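PDB 6DJ8: beta sliding clamp from Borrelia burgdorferi, which probably forms a ring-shaped dimer around DNA that tethers DNA polymerases and other proteins to it, making replication processive. Local coordinates for residues F151-K156 against T208-E213; F185-D190 against E214-I219; L231-G236 against E250-K255. All coordinates share one frame; numbering follows the deposited sequence.

Interaction 1 (F151-K156 against T208-E213)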
loop_
_atom_site.group_PDB
_atom_site.type_symbol
_atom_site.label_atom_id
_atom_site.label_comp_id
_atom_site.label_asym_id
_atom_site.label_seq_id
_atom_site.Cartn_x
_atom_site.Cartn_y
_atom_site.Cartn_z
ATOM N N PHE A 151 41.807 7.960 4.698
ATOM C CA PHE A 151 41.218 9.248 5.023
ATOM C C PHE A 151 39.919 9.007 5.786
ATOM O O PHE A 151 39.213 8.029 5.526
ATOM C CB PHE A 151 41.034 10.055 3.720
ATOM C CG PHE A 151 39.747 10.821 3.613
ATOM C CD1 PHE A 151 39.496 11.915 4.419
ATOM C CD2 PHE A 151 38.818 10.493 2.639
ATOM C CE1 PHE A 151 38.311 12.625 4.296
ATOM C CE2 PHE A 151 37.635 11.206 2.508
ATOM C CZ PHE A 151 37.382 12.273 3.337
ATOM N N GLY A 152 39.660 9.858 6.775
ATOM C CA GLY A 152 38.445 9.770 7.571
ATOM C C GLY A 152 37.971 11.146 7.977
ATOM O O GLY A 152 38.771 12.073 8.149
ATOM N N ILE A 153 36.654 11.283 8.138
ATOM C CA ILE A 153 36.038 12.501 8.649
ATOM C C ILE A 153 34.969 12.123 9.660
ATOM O O ILE A 153 34.478 10.993 9.685
ATOM C CB ILE A 153 35.378 13.368 7.555
ATOM C CG1 ILE A 153 34.437 12.512 6.716
ATOM C CG2 ILE A 153 36.427 14.050 6.702
ATOM C CD1 ILE A 153 33.486 13.325 5.875
ATOM N N GLU A 154 34.622 13.088 10.508
ATOM C CA GLU A 154 33.510 12.947 11.438
ATOM C C GLU A 154 32.605 14.151 11.227
ATOM O O GLU A 154 33.054 15.292 11.339
ATOM C CB GLU A 154 34.014 12.850 12.898
ATOM C CG GLU A 154 32.916 12.636 13.943
ATOM C CD GLU A 154 33.443 12.210 15.319
ATOM O OE1 GLU A 154 34.664 12.285 15.568
ATOM O OE2 GLU A 154 32.621 11.779 16.157
ATOM N N ILE A 155 31.324 13.907 10.976
ATOM C CA ILE A 155 30.396 14.974 10.644
ATOM C C ILE A 155 29.082 14.729 11.361
ATOM O O ILE A 155 28.812 13.642 11.874
ATOM C CB ILE A 155 30.137 15.104 9.131
ATOM C CG1 ILE A 155 29.527 13.820 8.582
ATOM C CG2 ILE A 155 31.418 15.413 8.394
ATOM C CD1 ILE A 155 29.152 13.929 7.110
ATOM N N LYS A 156 28.266 15.767 11.411
ATOM C CA LYS A 156 27.000 15.647 12.102
ATOM C C LYS A 156 26.086 14.727 11.310
ATOM O O LYS A 156 26.057 14.745 10.073
ATOM C CB LYS A 156 26.359 17.031 12.278
ATOM N N THR A 208 30.527 20.215 0.624
ATOM C CA THR A 208 30.445 20.316 2.071
ATOM C C THR A 208 31.338 21.447 2.534
ATOM O O THR A 208 31.983 22.128 1.736
ATOM C CB THR A 208 30.871 19.025 2.767
ATOM O OG1 THR A 208 32.288 18.845 2.597
ATOM C CG2 THR A 208 30.116 17.834 2.217
ATOM N N GLU A 209 31.363 21.660 3.845
ATOM C CA GLU A 209 32.315 22.579 4.453
ATOM C C GLU A 209 33.538 21.865 5.023
ATOM O O GLU A 209 34.396 22.518 5.622
ATOM C CB GLU A 209 31.629 23.428 5.529
ATOM C CG GLU A 209 30.550 24.373 4.978
ATOM C CD GLU A 209 31.060 25.322 3.892
ATOM O OE1 GLU A 209 32.277 25.620 3.854
ATOM O OE2 GLU A 209 30.234 25.775 3.071
ATOM N N VAL A 210 33.643 20.551 4.841
ATOM C CA VAL A 210 34.710 19.776 5.461
ATOM C C VAL A 210 35.983 19.929 4.633
ATOM O O VAL A 210 35.983 19.715 3.414
ATOM C CB VAL A 210 34.303 18.297 5.588
ATOM C CG1 VAL A 210 35.378 17.511 6.312
ATOM C CG2 VAL A 210 32.970 18.163 6.318
ATOM N N ILE A 211 37.071 20.312 5.287
ATOM C CA ILE A 211 38.366 20.458 4.635
ATOM C C ILE A 211 39.141 19.163 4.809
ATOM O O ILE A 211 39.269 18.650 5.928
ATOM C CB ILE A 211 39.151 21.649 5.203
ATOM C CG1 ILE A 211 38.605 22.961 4.638
ATOM C CG2 ILE A 211 40.642 21.496 4.907
ATOM C CD1 ILE A 211 37.906 23.817 5.667
ATOM N N VAL A 212 39.644 18.626 3.703
ATOM C CA VAL A 212 40.363 17.361 3.692
ATOM C C VAL A 212 41.722 17.609 3.044
ATOM O O VAL A 212 41.798 18.069 1.898
ATOM C CB VAL A 212 39.581 16.266 2.949
ATOM C CG1 VAL A 212 40.354 14.968 2.975
ATOM C CG2 VAL A 212 38.195 16.079 3.572
ATOM N N GLU A 213 42.795 17.327 3.789
ATOM C CA GLU A 213 44.135 17.521 3.251
ATOM C C GLU A 213 44.526 16.391 2.305
ATOM O O GLU A 213 45.263 16.620 1.341
ATOM C CB GLU A 213 45.146 17.661 4.393
ATOM C CG GLU A 213 44.787 18.744 5.424
ATOM C CD GLU A 213 44.819 20.170 4.866
ATOM O OE1 GLU A 213 45.405 20.387 3.784
ATOM O OE2 GLU A 213 44.259 21.079 5.522
#
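Val210, which packs against Ile153 and Ile155, has its backbone N bonded to Thr208 OG1 at 3.1 Å. The N-H points fairly straight at the hydroxyl oxygen (156°), and this closes an ST turn. The same hydroxyl donates to the carbonyl O of Leu193, so two groups grip OG1 just where the chain turns a corner at Glu209. Across the contact itself no hydrogen bond forms; the two segments meet through apolar side chains. Val210 divides its methyls between two isoleucines. CG1, anti to the backbone N (chi1 -176°), lies 3.6 Å from Ile153 CG2. The other branch, Val210 CG2, is 3.8 Å from Ile155 CG2. Both isoleucines thus touch with the short branch. Ile153 CG2 also comes within 4.1 Å of Val212 CG2. Val212 in turn sets both methyls obliquely against the Phe151 ring, nearest CE1. Its CG1 is 3.4 Å from Phe151 CE1, and its CG2 is 3.5 Å from the same carbon. The valine and the phenylalanine cross at about a right angle. Phe151 and Val212 are the buried end of the row. Strand 151-156 is the edge of one large sheet, bonded to strand 237-242, and leads into helix 157-167. Strand 202-211 belongs to another sheet, beside strand 192-198, whose Leu193 also touches Ile153. The contact joins that edge strand to the end of strand 202-211 and the loop after it.

Interaction 2 (F185-D190 against E214-I219)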
loop_
_atom_site.group_PDB
_atom_site.type_symbol
_atom_site.label_atom_id
_atom_site.label_comp_id
_atom_site.label_asym_id
_atom_site.label_seq_id
_atom_site.Cartn_x
_atom_site.Cartn_y
_atom_site.Cartn_z
ATOM N N PHE A 185 33.126 10.684 -4.420
ATOM C CA PHE A 185 33.717 11.563 -3.421
ATOM C C PHE A 185 34.963 12.233 -3.986
ATOM O O PHE A 185 35.902 11.548 -4.404
ATOM C CB PHE A 185 34.094 10.784 -2.166
ATOM C CG PHE A 185 32.913 10.375 -1.341
ATOM C CD1 PHE A 185 32.080 9.351 -1.765
ATOM C CD2 PHE A 185 32.613 11.044 -0.163
ATOM C CE1 PHE A 185 30.973 8.981 -0.992
ATOM C CE2 PHE A 185 31.514 10.684 0.594
ATOM C CZ PHE A 185 30.699 9.645 0.182
ATOM N N SER A 186 34.993 13.558 -3.943
ATOM C CA SER A 186 36.141 14.311 -4.444
ATOM C C SER A 186 36.329 15.543 -3.563
ATOM O O SER A 186 35.651 15.706 -2.541
ATOM C CB SER A 186 35.937 14.668 -5.922
ATOM O OG SER A 186 37.172 14.804 -6.585
ATOM N N LYS A 187 37.224 16.430 -3.998
ATOM C CA LYS A 187 37.611 17.665 -3.328
ATOM C C LYS A 187 37.574 18.798 -4.343
ATOM O O LYS A 187 38.045 18.625 -5.468
ATOM C CB LYS A 187 39.048 17.554 -2.784
ATOM C CG LYS A 187 39.209 17.774 -1.308
ATOM C CD LYS A 187 40.527 17.178 -0.836
ATOM C CE LYS A 187 41.710 17.731 -1.588
ATOM N NZ LYS A 187 42.996 17.260 -0.992
ATOM N N ASP A 188 37.026 19.953 -3.959
ATOM C CA ASP A 188 36.984 21.086 -4.884
ATOM C C ASP A 188 38.323 21.822 -4.845
ATOM O O ASP A 188 39.274 21.386 -4.193
ATOM C CB ASP A 188 35.806 22.019 -4.588
ATOM C CG ASP A 188 35.942 22.783 -3.270
ATOM O OD1 ASP A 188 36.948 22.629 -2.540
ATOM O OD2 ASP A 188 35.042 23.600 -2.994
ATOM N N GLU A 189 38.411 22.958 -5.552
ATOM C CA GLU A 189 39.660 23.714 -5.595
ATOM C C GLU A 189 40.076 24.194 -4.214
ATOM O O GLU A 189 41.272 24.351 -3.948
ATOM C CB GLU A 189 39.535 24.909 -6.545
ATOM N N ASP A 190 39.112 24.447 -3.334
ATOM C CA ASP A 190 39.400 24.898 -1.982
ATOM C C ASP A 190 39.605 23.740 -1.015
ATOM O O ASP A 190 39.594 23.951 0.203
ATOM C CB ASP A 190 38.293 25.834 -1.490
ATOM C CG ASP A 190 38.301 27.175 -2.219
ATOM O OD1 ASP A 190 38.967 27.280 -3.273
ATOM O OD2 ASP A 190 37.654 28.127 -1.736
ATOM N N GLU A 214 44.057 15.175 2.567
ATOM C CA GLU A 214 44.445 14.031 1.760
ATOM C C GLU A 214 43.787 14.098 0.377
ATOM O O GLU A 214 42.937 14.945 0.096
ATOM C CB GLU A 214 44.078 12.729 2.470
ATOM C CG GLU A 214 44.657 12.586 3.879
ATOM C CD GLU A 214 43.842 13.301 4.956
ATOM O OE1 GLU A 214 43.084 14.240 4.629
ATOM O OE2 GLU A 214 43.973 12.926 6.143
ATOM N N ASP A 215 44.223 13.203 -0.505
ATOM C CA ASP A 215 43.589 13.043 -1.803
ATOM C C ASP A 215 42.283 12.281 -1.629
ATOM O O ASP A 215 42.185 11.363 -0.811
ATOM C CB ASP A 215 44.502 12.307 -2.782
ATOM C CG ASP A 215 45.858 12.989 -2.953
ATOM O OD1 ASP A 215 45.929 14.235 -2.881
ATOM O OD2 ASP A 215 46.852 12.268 -3.170
ATOM N N VAL A 216 41.271 12.689 -2.383
ATOM C CA VAL A 216 39.926 12.133 -2.285
ATOM C C VAL A 216 39.518 11.750 -3.696
ATOM O O VAL A 216 39.356 12.626 -4.552
ATOM C CB VAL A 216 38.938 13.136 -1.681
ATOM C CG1 VAL A 216 37.540 12.516 -1.500
ATOM C CG2 VAL A 216 39.495 13.696 -0.382
ATOM N N ASN A 217 39.348 10.453 -3.941
ATOM C CA ASN A 217 38.948 9.979 -5.258
ATOM C C ASN A 217 38.332 8.594 -5.101
ATOM O O ASN A 217 38.987 7.585 -5.375
ATOM C CB ASN A 217 40.160 9.974 -6.221
ATOM C CG ASN A 217 39.811 9.417 -7.595
ATOM O OD1 ASN A 217 38.682 9.576 -8.073
ATOM N ND2 ASN A 217 40.775 8.780 -8.243
ATOM N N PHE A 218 37.071 8.539 -4.652
ATOM C CA PHE A 218 36.431 7.291 -4.263
ATOM C C PHE A 218 35.020 7.232 -4.820
ATOM O O PHE A 218 34.303 8.236 -4.824
ATOM C CB PHE A 218 36.372 7.136 -2.730
ATOM C CG PHE A 218 37.686 7.406 -2.037
ATOM C CD1 PHE A 218 38.728 6.500 -2.133
ATOM C CD2 PHE A 218 37.871 8.558 -1.288
ATOM C CE1 PHE A 218 39.954 6.743 -1.497
ATOM C CE2 PHE A 218 39.086 8.816 -0.658
ATOM C CZ PHE A 218 40.134 7.902 -0.760
ATOM N N ILE A 219 34.626 6.040 -5.263
ATOM C CA ILE A 219 33.302 5.778 -5.813
ATOM C C ILE A 219 32.649 4.715 -4.944
ATOM O O ILE A 219 33.140 3.579 -4.874
ATOM C CB ILE A 219 33.360 5.313 -7.274
ATOM C CG1 ILE A 219 34.132 6.319 -8.135
ATOM C CG2 ILE A 219 31.949 5.087 -7.824
ATOM C CD1 ILE A 219 34.577 5.746 -9.422
#
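Phe185 and Phe218 form an antiparallel hydrogen-bonded pair. Phe185 N donates to Phe218 O at 2.7 Å in a nearly straight bond (177°). In return Phe218 N reaches Phe185 O at 3.2 Å. The Phe218 carbonyl O also lies at the edge of the Phe185 ring, in its plane. Further along, Val216 packs against strand 182-187. Its CG1 sits 3.5 Å from Phe185 O, while CG2 meets Lys187 CD at 3.7 Å. The lysine chain crosses this valine at about a right angle. A bend at chi3 (56°) then brings Lys187 NZ to Glu214 O, at 2.6 Å. The ammonium stands above the carbonyl plane, 45° out of it. Lys187 NZ has a weak second bond to Val212 O. Asp215 OD1, 4.6 Å from Lys187 NZ, is not in contact but would be expected to favour its positive charge. In the next shell Phe242 stacks on the Phe218 ring and meets Phe185 edge to face. Leu193 lies against Val216. Tyr184 OH holds Asn217 OD1 and more weakly Ser186 OG. The arrangement is an edge pairing in an antiparallel sheet: strand 218-221 flanks strand 182-187 in the central domain, as in the DNA-clamp fold.

Interaction 3 (L231-G236 against E250-K255)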
loop_
_atom_site.group_PDB
_atom_site.type_symbol
_atom_site.label_atom_id
_atom_site.label_comp_id
_atom_site.label_asym_id
_atom_site.label_seq_id
_atom_site.Cartn_x
_atom_site.Cartn_y
_atom_site.Cartn_z
ATOM N N LEU A 231 18.991 4.423 8.743
ATOM C CA LEU A 231 19.611 4.090 10.025
ATOM C C LEU A 231 19.926 5.305 10.884
ATOM O O LEU A 231 19.858 5.223 12.115
ATOM C CB LEU A 231 20.923 3.327 9.804
ATOM C CG LEU A 231 20.855 2.010 9.045
ATOM C CD1 LEU A 231 22.229 1.462 8.872
ATOM C CD2 LEU A 231 20.026 1.026 9.834
ATOM N N MET A 232 20.251 6.432 10.274
ATOM C CA MET A 232 20.790 7.551 11.028
ATOM C C MET A 232 19.684 8.363 11.682
ATOM O O MET A 232 18.765 8.846 11.009
ATOM C CB MET A 232 21.648 8.425 10.130
ATOM C CG MET A 232 23.055 7.895 10.006
ATOM S SD MET A 232 24.026 8.936 8.935
ATOM C CE MET A 232 23.342 10.473 9.352
ATOM N N SER A 233 19.802 8.526 13.002
ATOM C CA SER A 233 18.805 9.252 13.776
ATOM C C SER A 233 18.773 10.733 13.425
ATOM O O SER A 233 17.716 11.364 13.517
ATOM C CB SER A 233 19.096 9.066 15.265
ATOM O OG SER A 233 20.322 9.689 15.627
ATOM N N GLY A 234 19.904 11.306 13.023
ATOM C CA GLY A 234 19.992 12.733 12.805
ATOM C C GLY A 234 20.566 13.496 13.981
ATOM O O GLY A 234 20.825 14.697 13.855
ATOM N N GLU A 235 20.737 12.838 15.124
ATOM C CA GLU A 235 21.358 13.412 16.305
ATOM C C GLU A 235 22.700 12.734 16.539
ATOM O O GLU A 235 22.822 11.514 16.402
ATOM C CB GLU A 235 20.465 13.241 17.534
ATOM C CG GLU A 235 21.215 13.283 18.859
ATOM C CD GLU A 235 20.288 13.168 20.055
ATOM O OE1 GLU A 235 19.058 13.140 19.843
ATOM O OE2 GLU A 235 20.786 13.107 21.201
ATOM N N GLY A 236 23.705 13.525 16.859
ATOM C CA GLY A 236 25.016 12.981 17.141
ATOM C C GLY A 236 25.903 13.033 15.917
ATOM O O GLY A 236 25.540 13.567 14.865
ATOM N N GLU A 250 30.515 4.613 10.816
ATOM C CA GLU A 250 30.306 4.197 12.192
ATOM C C GLU A 250 29.612 5.336 12.919
ATOM O O GLU A 250 30.009 6.496 12.769
ATOM C CB GLU A 250 31.656 3.846 12.841
ATOM C CG GLU A 250 31.618 3.687 14.330
ATOM C CD GLU A 250 33.016 3.625 14.931
ATOM O OE1 GLU A 250 33.239 4.261 15.982
ATOM O OE2 GLU A 250 33.891 2.957 14.340
ATOM N N PHE A 251 28.566 5.007 13.671
ATOM C CA PHE A 251 27.743 5.976 14.383
ATOM C C PHE A 251 26.794 5.213 15.287
ATOM O O PHE A 251 26.318 4.137 14.919
ATOM C CB PHE A 251 26.933 6.862 13.428
ATOM C CG PHE A 251 25.957 6.106 12.562
ATOM C CD1 PHE A 251 26.365 5.531 11.375
ATOM C CD2 PHE A 251 24.622 5.996 12.929
ATOM C CE1 PHE A 251 25.473 4.838 10.573
ATOM C CE2 PHE A 251 23.715 5.310 12.125
ATOM C CZ PHE A 251 24.144 4.737 10.941
ATOM N N ASP A 252 26.497 5.809 16.444
ATOM C CA ASP A 252 25.658 5.202 17.472
ATOM C C ASP A 252 26.071 3.757 17.715
ATOM O O ASP A 252 27.247 3.492 17.973
ATOM C CB ASP A 252 24.193 5.320 17.088
ATOM C CG ASP A 252 23.721 6.774 17.077
ATOM O OD1 ASP A 252 24.094 7.533 17.996
ATOM O OD2 ASP A 252 22.994 7.164 16.147
ATOM N N ASN A 253 25.152 2.800 17.576
ATOM C CA ASN A 253 25.507 1.410 17.835
ATOM C C ASN A 253 25.719 0.614 16.550
ATOM O O ASN A 253 25.551 -0.611 16.550
ATOM C CB ASN A 253 24.451 0.745 18.729
ATOM C CG ASN A 253 23.038 0.845 18.165
ATOM O OD1 ASN A 253 22.650 1.854 17.571
ATOM N ND2 ASN A 253 22.252 -0.211 18.359
ATOM N N TYR A 254 26.138 1.282 15.465
ATOM C CA TYR A 254 26.243 0.673 14.148
ATOM C C TYR A 254 27.655 0.769 13.578
ATOM O O TYR A 254 28.403 1.716 13.849
ATOM C CB TYR A 254 25.254 1.312 13.156
ATOM C CG TYR A 254 23.821 1.261 13.616
ATOM C CD1 TYR A 254 23.108 0.062 13.596
ATOM C CD2 TYR A 254 23.178 2.401 14.081
ATOM C CE1 TYR A 254 21.794 0.002 14.023
ATOM C CE2 TYR A 254 21.869 2.355 14.509
ATOM C CZ TYR A 254 21.178 1.151 14.481
ATOM O OH TYR A 254 19.879 1.120 14.929
ATOM N N LYS A 255 28.020 -0.249 12.800
ATOM C CA LYS A 255 29.210 -0.243 11.966
ATOM C C LYS A 255 28.801 -0.857 10.644
ATOM O O LYS A 255 28.079 -1.856 10.623
ATOM C CB LYS A 255 30.372 -1.023 12.596
ATOM C CG LYS A 255 30.757 -0.560 13.990
ATOM C CD LYS A 255 31.884 -1.428 14.558
ATOM C CE LYS A 255 32.406 -0.875 15.872
ATOM N NZ LYS A 255 33.410 -1.788 16.497
#
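Met232 lies over one face of the Phe251 ring and crosses it at about a right angle. Its CG makes a CH-pi contact, 3.6 Å from the ring centroid and 22° off the normal. The closest ring atom is Phe251 CE2, 3.4 Å from Met232 CG. The sulfur sits higher above the same face: Met232 SD is 4.6 Å from the Phe251 ring centroid, a Met-aromatic contact at some distance. Tyr254 CB lies over the opposite face, offset toward the rim. Leu231 comes in at the ring edge instead, with its CB 3.7 Å from Phe251 CZ. Phe251 CG is placed between its own backbone N and carbonyl carbon (chi1 61°), which carries the ring toward the loop after helix 223-231. Phe251 and Tyr254 are the ends of a type II' turn. Tyr254 N bonds to Phe251 O at 2.9 Å within this hairpin. On the solvent side Asp252 OD2 and Ser233 OG are 3.7 Å apart and are joined through Gln157. The Gln157 amide N donates to the aspartate, and its amide O accepts from the serine and from Gly234 N. Ser233 OG also accepts from Glu235 N at 3.2 Å, an ST turn. Helix 157-167 thus ties loop to hairpin. The chemistry is divided: dispersion and CH-pi contacts hold the buried side, and one glutamine amide bridges the polar groups on the exposed side.

All three contacts lie in the central domain. Interactions 1 and 2 are neighbours, with centres about 11 Å apart. Their segments alternate along the chain, and Lys187 CD, Phe218 and Val216 pack on Val212 and Phe151. Interaction 3 follows in sequence, its centre about 17 Å from that of interaction 1 and about 24 Å from that of interaction 2. Interactions 1 and 3 share the sheet that holds strands 151-156 and 246-251; it runs on through strand 254-259 to strand 64-70 of the N-terminal domain. Interactions 1 and 2 share the other sheet, which continues from strand 202-211 to strand 383-387 of the C-terminal domain. The central domain is thus linked to both neighbours by continuous sheets.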